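PDB 4EUO: ABC transporter, substrate binding protein (Polyamine) from Agrobacterium tumefaciens, which binds gamma-aminobutyric acid selectively in the periplasm, probably as the solute-binding component that delivers it to an ABC transporter. Local coordinates for residues G68-I81 / P88-Y100. Residues are numbered along the deposited sequence; the frame is centred on the assembly and turned at random.
With ABU (gamma-amino-butanoic acid), chain E.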
loop_
_atom_site.group_PDB
_atom_site.type_symbol
_atom_site.label_atom_id
_atom_site.label_comp_id
_atom_site.label_asym_id
_atom_site.label_seq_id
_atom_site.Cartn_x
_atom_site.Cartn_y
_atom_site.Cartn_z
ATOM N N GLY A 68 -0.068 -15.562 8.763
ATOM C CA GLY A 68 -0.211 -16.193 10.092
ATOM C C GLY A 68 -0.230 -17.718 10.099
ATOM O O GLY A 68 0.657 -18.359 10.696
ATOM N N PRO A 69 -1.138 -18.322 9.294
ATOM C CA PRO A 69 -1.186 -19.797 9.181
ATOM C C PRO A 69 0.095 -20.438 8.660
ATOM O O PRO A 69 0.311 -21.627 8.887
ATOM C CB PRO A 69 -2.346 -20.032 8.195
ATOM C CG PRO A 69 -3.215 -18.846 8.350
ATOM C CD PRO A 69 -2.248 -17.698 8.543
ATOM N N LYS A 70 0.952 -19.658 7.968
ATOM C CA LYS A 70 2.235 -20.131 7.444
ATOM C C LYS A 70 3.322 -20.165 8.532
ATOM O O LYS A 70 4.439 -20.622 8.272
ATOM C CB LYS A 70 2.685 -19.253 6.258
ATOM C CG LYS A 70 1.915 -19.557 4.994
ATOM C CD LYS A 70 2.470 -18.789 3.808
ATOM C CE LYS A 70 1.717 -19.135 2.563
ATOM N NZ LYS A 70 2.321 -18.462 1.389
ATOM N N GLY A 71 2.990 -19.655 9.719
ATOM C CA GLY A 71 3.916 -19.619 10.845
ATOM C C GLY A 71 4.873 -18.443 10.812
ATOM O O GLY A 71 5.926 -18.485 11.446
ATOM N N LEU A 72 4.530 -17.370 10.049
ATOM C CA LEU A 72 5.433 -16.234 9.918
ATOM C C LEU A 72 5.261 -15.160 10.957
ATOM O O LEU A 72 6.163 -14.340 11.133
ATOM C CB LEU A 72 5.265 -15.626 8.513
ATOM C CG LEU A 72 5.744 -16.523 7.365
ATOM C CD1 LEU A 72 5.070 -16.127 6.040
ATOM C CD2 LEU A 72 7.252 -16.468 7.218
ATOM N N LEU A 73 4.096 -15.128 11.617
ATOM C CA LEU A 73 3.679 -14.060 12.492
ATOM C C LEU A 73 3.282 -14.466 13.886
ATOM O O LEU A 73 2.682 -15.529 14.054
ATOM C CB LEU A 73 2.465 -13.300 11.859
ATOM C CG LEU A 73 2.673 -12.791 10.416
ATOM C CD1 LEU A 73 1.391 -12.079 9.919
ATOM C CD2 LEU A 73 3.872 -11.825 10.317
ATOM N N GLU A 74 3.465 -13.559 14.836
ATOM C CA GLU A 74 2.935 -13.756 16.171
ATOM C C GLU A 74 1.465 -13.427 16.118
ATOM O O GLU A 74 1.048 -12.472 15.427
ATOM C CB GLU A 74 3.558 -12.751 17.132
ATOM C CG GLU A 74 5.045 -12.953 17.398
ATOM C CD GLU A 74 5.445 -14.188 18.183
ATOM O OE1 GLU A 74 4.559 -14.886 18.726
ATOM O OE2 GLU A 74 6.662 -14.479 18.202
ATOM N N LYS A 75 0.650 -14.161 16.911
ATOM C CA LYS A 75 -0.743 -13.791 17.047
ATOM C C LYS A 75 -0.718 -12.482 17.816
ATOM O O LYS A 75 0.095 -12.298 18.741
ATOM C CB LYS A 75 -1.516 -14.858 17.854
ATOM C CG LYS A 75 -1.975 -16.019 16.993
ATOM C CD LYS A 75 -2.854 -16.998 17.762
ATOM C CE LYS A 75 -3.251 -18.197 16.936
ATOM N NZ LYS A 75 -4.352 -17.879 15.987
ATOM N N LEU A 76 -1.562 -11.526 17.424
ATOM C CA LEU A 76 -1.561 -10.255 18.132
ATOM C C LEU A 76 -2.233 -10.377 19.512
ATOM O O LEU A 76 -3.167 -11.171 19.683
ATOM C CB LEU A 76 -2.239 -9.136 17.318
ATOM C CG LEU A 76 -1.541 -8.729 16.006
ATOM C CD1 LEU A 76 -2.186 -7.472 15.460
ATOM C CD2 LEU A 76 -0.035 -8.480 16.183
ATOM N N ASP A 77 -1.780 -9.564 20.454
ATOM C CA ASP A 77 -2.347 -9.582 21.815
ATOM C C ASP A 77 -3.480 -8.559 21.858
ATOM O O ASP A 77 -3.241 -7.360 22.023
ATOM C CB ASP A 77 -1.273 -9.251 22.862
ATOM C CG ASP A 77 -1.747 -9.372 24.300
ATOM O OD1 ASP A 77 -2.974 -9.501 24.512
ATOM O OD2 ASP A 77 -0.894 -9.296 25.209
ATOM N N PHE A 78 -4.721 -9.041 21.697
ATOM C CA PHE A 78 -5.888 -8.172 21.736
ATOM C C PHE A 78 -6.346 -7.770 23.152
ATOM O O PHE A 78 -7.337 -7.054 23.293
ATOM C CB PHE A 78 -7.020 -8.677 20.847
ATOM C CG PHE A 78 -6.686 -8.562 19.377
ATOM C CD1 PHE A 78 -6.713 -7.328 18.739
ATOM C CD2 PHE A 78 -6.357 -9.688 18.635
ATOM C CE1 PHE A 78 -6.397 -7.220 17.375
ATOM C CE2 PHE A 78 -6.062 -9.584 17.268
ATOM C CZ PHE A 78 -6.098 -8.350 16.651
ATOM N N SER A 79 -5.573 -8.140 24.175
ATOM C CA SER A 79 -5.835 -7.631 25.526
ATOM C C SER A 79 -5.075 -6.296 25.648
ATOM O O SER A 79 -5.351 -5.494 26.538
ATOM C CB SER A 79 -5.392 -8.630 26.598
ATOM O OG SER A 79 -3.988 -8.624 26.804
ATOM N N VAL A 80 -4.111 -6.056 24.717
ATOM C CA VAL A 80 -3.317 -4.841 24.664
ATOM C C VAL A 80 -3.832 -3.962 23.500
ATOM O O VAL A 80 -4.019 -2.760 23.680
ATOM C CB VAL A 80 -1.811 -5.177 24.525
ATOM C CG1 VAL A 80 -0.985 -3.927 24.266
ATOM C CG2 VAL A 80 -1.304 -5.899 25.781
ATOM N N ILE A 81 -3.983 -4.552 22.300
ATOM C CA ILE A 81 -4.502 -3.818 21.144
ATOM C C ILE A 81 -6.035 -3.867 21.275
ATOM O O ILE A 81 -6.629 -4.946 21.250
ATOM C CB ILE A 81 -3.983 -4.450 19.826
ATOM C CG1 ILE A 81 -2.437 -4.372 19.727
ATOM C CG2 ILE A 81 -4.641 -3.781 18.598
ATOM C CD1 ILE A 81 -1.835 -5.481 18.902
ATOM N N PRO A 88 -12.745 -2.576 10.957
ATOM C CA PRO A 88 -12.952 -4.022 11.079
ATOM C C PRO A 88 -12.624 -4.849 9.861
ATOM O O PRO A 88 -12.512 -6.060 9.967
ATOM C CB PRO A 88 -14.430 -4.128 11.500
ATOM C CG PRO A 88 -15.042 -2.923 10.917
ATOM C CD PRO A 88 -14.021 -1.832 11.034
ATOM N N ARG A 89 -12.423 -4.189 8.694
ATOM C CA ARG A 89 -12.127 -4.927 7.477
ATOM C C ARG A 89 -10.724 -5.517 7.480
ATOM O O ARG A 89 -10.445 -6.403 6.689
ATOM C CB ARG A 89 -12.249 -4.023 6.243
ATOM C CG ARG A 89 -13.704 -3.632 5.982
ATOM C CD ARG A 89 -13.830 -2.524 4.957
ATOM N NE ARG A 89 -13.261 -1.279 5.437
ATOM C CZ ARG A 89 -13.328 -0.127 4.790
ATOM N NH1 ARG A 89 -14.002 -0.037 3.646
ATOM N NH2 ARG A 89 -12.737 0.946 5.278
ATOM N N PHE A 90 -9.849 -4.963 8.327
ATOM C CA PHE A 90 -8.442 -5.334 8.308
ATOM C C PHE A 90 -7.898 -5.946 9.581
ATOM O O PHE A 90 -6.678 -5.993 9.770
ATOM C CB PHE A 90 -7.617 -4.106 7.879
ATOM C CG PHE A 90 -8.228 -3.350 6.725
ATOM C CD1 PHE A 90 -8.488 -3.991 5.517
ATOM C CD2 PHE A 90 -8.604 -2.025 6.869
ATOM C CE1 PHE A 90 -9.127 -3.300 4.465
ATOM C CE2 PHE A 90 -9.229 -1.343 5.825
ATOM C CZ PHE A 90 -9.497 -1.990 4.647
ATOM N N VAL A 91 -8.775 -6.417 10.466
ATOM C CA VAL A 91 -8.378 -7.067 11.720
ATOM C C VAL A 91 -8.458 -8.570 11.533
ATOM O O VAL A 91 -9.460 -9.097 11.067
ATOM C CB VAL A 91 -9.292 -6.588 12.891
ATOM C CG1 VAL A 91 -9.032 -7.388 14.169
ATOM C CG2 VAL A 91 -9.121 -5.101 13.144
ATOM N N THR A 92 -7.340 -9.262 11.820
ATOM C CA THR A 92 -7.261 -10.717 11.837
ATOM C C THR A 92 -6.586 -11.107 13.161
ATOM O O THR A 92 -6.128 -10.249 13.899
ATOM C CB THR A 92 -6.475 -11.296 10.647
ATOM O OG1 THR A 92 -5.068 -11.160 10.892
ATOM C CG2 THR A 92 -6.869 -10.700 9.293
ATOM N N ASP A 93 -6.428 -12.420 13.402
ATOM C CA ASP A 93 -5.713 -12.861 14.617
ATOM C C ASP A 93 -4.236 -12.436 14.609
ATOM O O ASP A 93 -3.584 -12.414 15.669
ATOM C CB ASP A 93 -5.752 -14.394 14.707
ATOM C CG ASP A 93 -7.088 -14.967 15.155
ATOM O OD1 ASP A 93 -7.995 -14.175 15.487
ATOM O OD2 ASP A 93 -7.232 -16.204 15.136
ATOM N N TYR A 94 -3.701 -12.116 13.407
ATOM C CA TYR A 94 -2.287 -11.780 13.237
ATOM C C TYR A 94 -2.022 -10.350 12.760
ATOM O O TYR A 94 -0.863 -10.012 12.491
ATOM C CB TYR A 94 -1.661 -12.736 12.216
ATOM C CG TYR A 94 -1.740 -14.189 12.626
ATOM C CD1 TYR A 94 -0.730 -14.772 13.391
ATOM C CD2 TYR A 94 -2.819 -14.985 12.248
ATOM C CE1 TYR A 94 -0.778 -16.120 13.750
ATOM C CE2 TYR A 94 -2.891 -16.332 12.624
ATOM C CZ TYR A 94 -1.855 -16.894 13.358
ATOM O OH TYR A 94 -1.886 -18.218 13.736
ATOM N N SER A 95 -3.053 -9.532 12.576
ATOM C CA SER A 95 -2.828 -8.225 11.956
ATOM C C SER A 95 -3.937 -7.244 12.232
ATOM O O SER A 95 -5.072 -7.639 12.543
ATOM C CB SER A 95 -2.731 -8.416 10.436
ATOM O OG SER A 95 -3.955 -8.906 9.888
ATOM N N VAL A 96 -3.623 -5.970 12.114
ATOM C CA VAL A 96 -4.597 -4.898 12.133
ATOM C C VAL A 96 -4.198 -3.940 11.010
ATOM O O VAL A 96 -3.033 -3.930 10.563
ATOM C CB VAL A 96 -4.694 -4.162 13.477
ATOM C CG1 VAL A 96 -5.214 -5.101 14.583
ATOM C CG2 VAL A 96 -3.373 -3.526 13.862
ATOM N N GLY A 97 -5.120 -3.095 10.597
ATOM C CA GLY A 97 -4.795 -2.132 9.557
ATOM C C GLY A 97 -3.790 -1.086 9.990
ATOM O O GLY A 97 -3.752 -0.687 11.153
ATOM N N SER A 98 -2.952 -0.644 9.051
ATOM C CA SER A 98 -1.956 0.401 9.210
ATOM C C SER A 98 -2.453 1.705 8.575
ATOM O O SER A 98 -2.350 2.784 9.168
ATOM C CB SER A 98 -0.647 -0.035 8.552
ATOM O OG SER A 98 0.316 0.999 8.726
ATOM N N PHE A 99 -2.959 1.612 7.332
ATOM C CA PHE A 99 -3.524 2.743 6.619
ATOM C C PHE A 99 -4.267 2.234 5.406
ATOM O O PHE A 99 -4.008 1.095 4.963
ATOM C CB PHE A 99 -2.484 3.801 6.195
ATOM C CG PHE A 99 -1.403 3.307 5.257
ATOM C CD1 PHE A 99 -1.553 3.411 3.874
ATOM C CD2 PHE A 99 -0.233 2.772 5.754
ATOM C CE1 PHE A 99 -0.542 2.973 3.007
ATOM C CE2 PHE A 99 0.778 2.332 4.899
ATOM C CZ PHE A 99 0.615 2.439 3.530
ATOM N N TYR A 100 -5.158 3.079 4.870
ATOM C CA TYR A 100 -5.997 2.739 3.735
ATOM C C TYR A 100 -5.547 3.597 2.576
ATOM O O TYR A 100 -5.309 4.803 2.742
ATOM C CB TYR A 100 -7.451 2.968 4.156
ATOM C CG TYR A 100 -8.516 2.624 3.148
ATOM C CD1 TYR A 100 -9.033 1.341 3.065
ATOM C CD2 TYR A 100 -9.106 3.612 2.363
ATOM C CE1 TYR A 100 -10.099 1.037 2.219
ATOM C CE2 TYR A 100 -10.160 3.314 1.489
ATOM C CZ TYR A 100 -10.666 2.033 1.452
ATOM O OH TYR A 100 -11.752 1.741 0.654
HETATM N N ABU E . 1.697 -0.935 0.373
HETATM C CD ABU E . 1.473 0.511 0.250
HETATM C CB ABU E . 2.732 1.296 0.528
HETATM C CG ABU E . 2.440 2.754 0.419
HETATM C C ABU E . 3.638 3.672 0.539
HETATM O O ABU E . 3.503 4.919 0.094
HETATM O OXT ABU E . 4.817 3.262 0.939
HETATM O O HOH W 1 1.568 -10.478 13.631
HETATM O O HOH W 2 -4.641 -12.793 18.250
#
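Y94 lays its ring against G68, whose CA sits over the ring centre in a CH-pi contact, 3.4 Å from the centroid and 4° off the normal. The carbonyl oxygen of L73 meets the ring edge, 3.5 Å from Y94 CE1, and K75 CG approaches CE1 obliquely. K75 runs extended past the ring and bends only at its last torsion (chi4 -78°), which leaves NZ between a weak hydrogen bond to Y94 OH and a long salt bridge, 3.4 Å to D93 OD2. Next along the chain, L76 N donates to D93 O (2.8 Å, 159° at the hydrogen); D93 O also accepts a hydrogen bond from a water that donates to L76 O as well. A second water links E74 O with Y94 O. Deeper in, L76 CD1 and F78 CE1 both meet V96 CG1, while F78 brings CZ, at its ring edge, to 3.3 Å from T92 O. These contacts tie the loop after helix 61-67 to the turn that leads into strand 96-107, in the mixed sheet of a periplasmic binding protein whose F99 touches the GABA ligand edge-on. The type I turn T92-S95 sets Y94 in place: T92 OG1 accepts from Y94 N in an ST turn and is hydrogen-bonded to S95 OG. Further out, helix 237-247 packs M241 on L76 and I244 on V96, and E74, whose CB points away from 88-100, forms a salt bridge with K237 and accepts a hydrogen bond from G233 N.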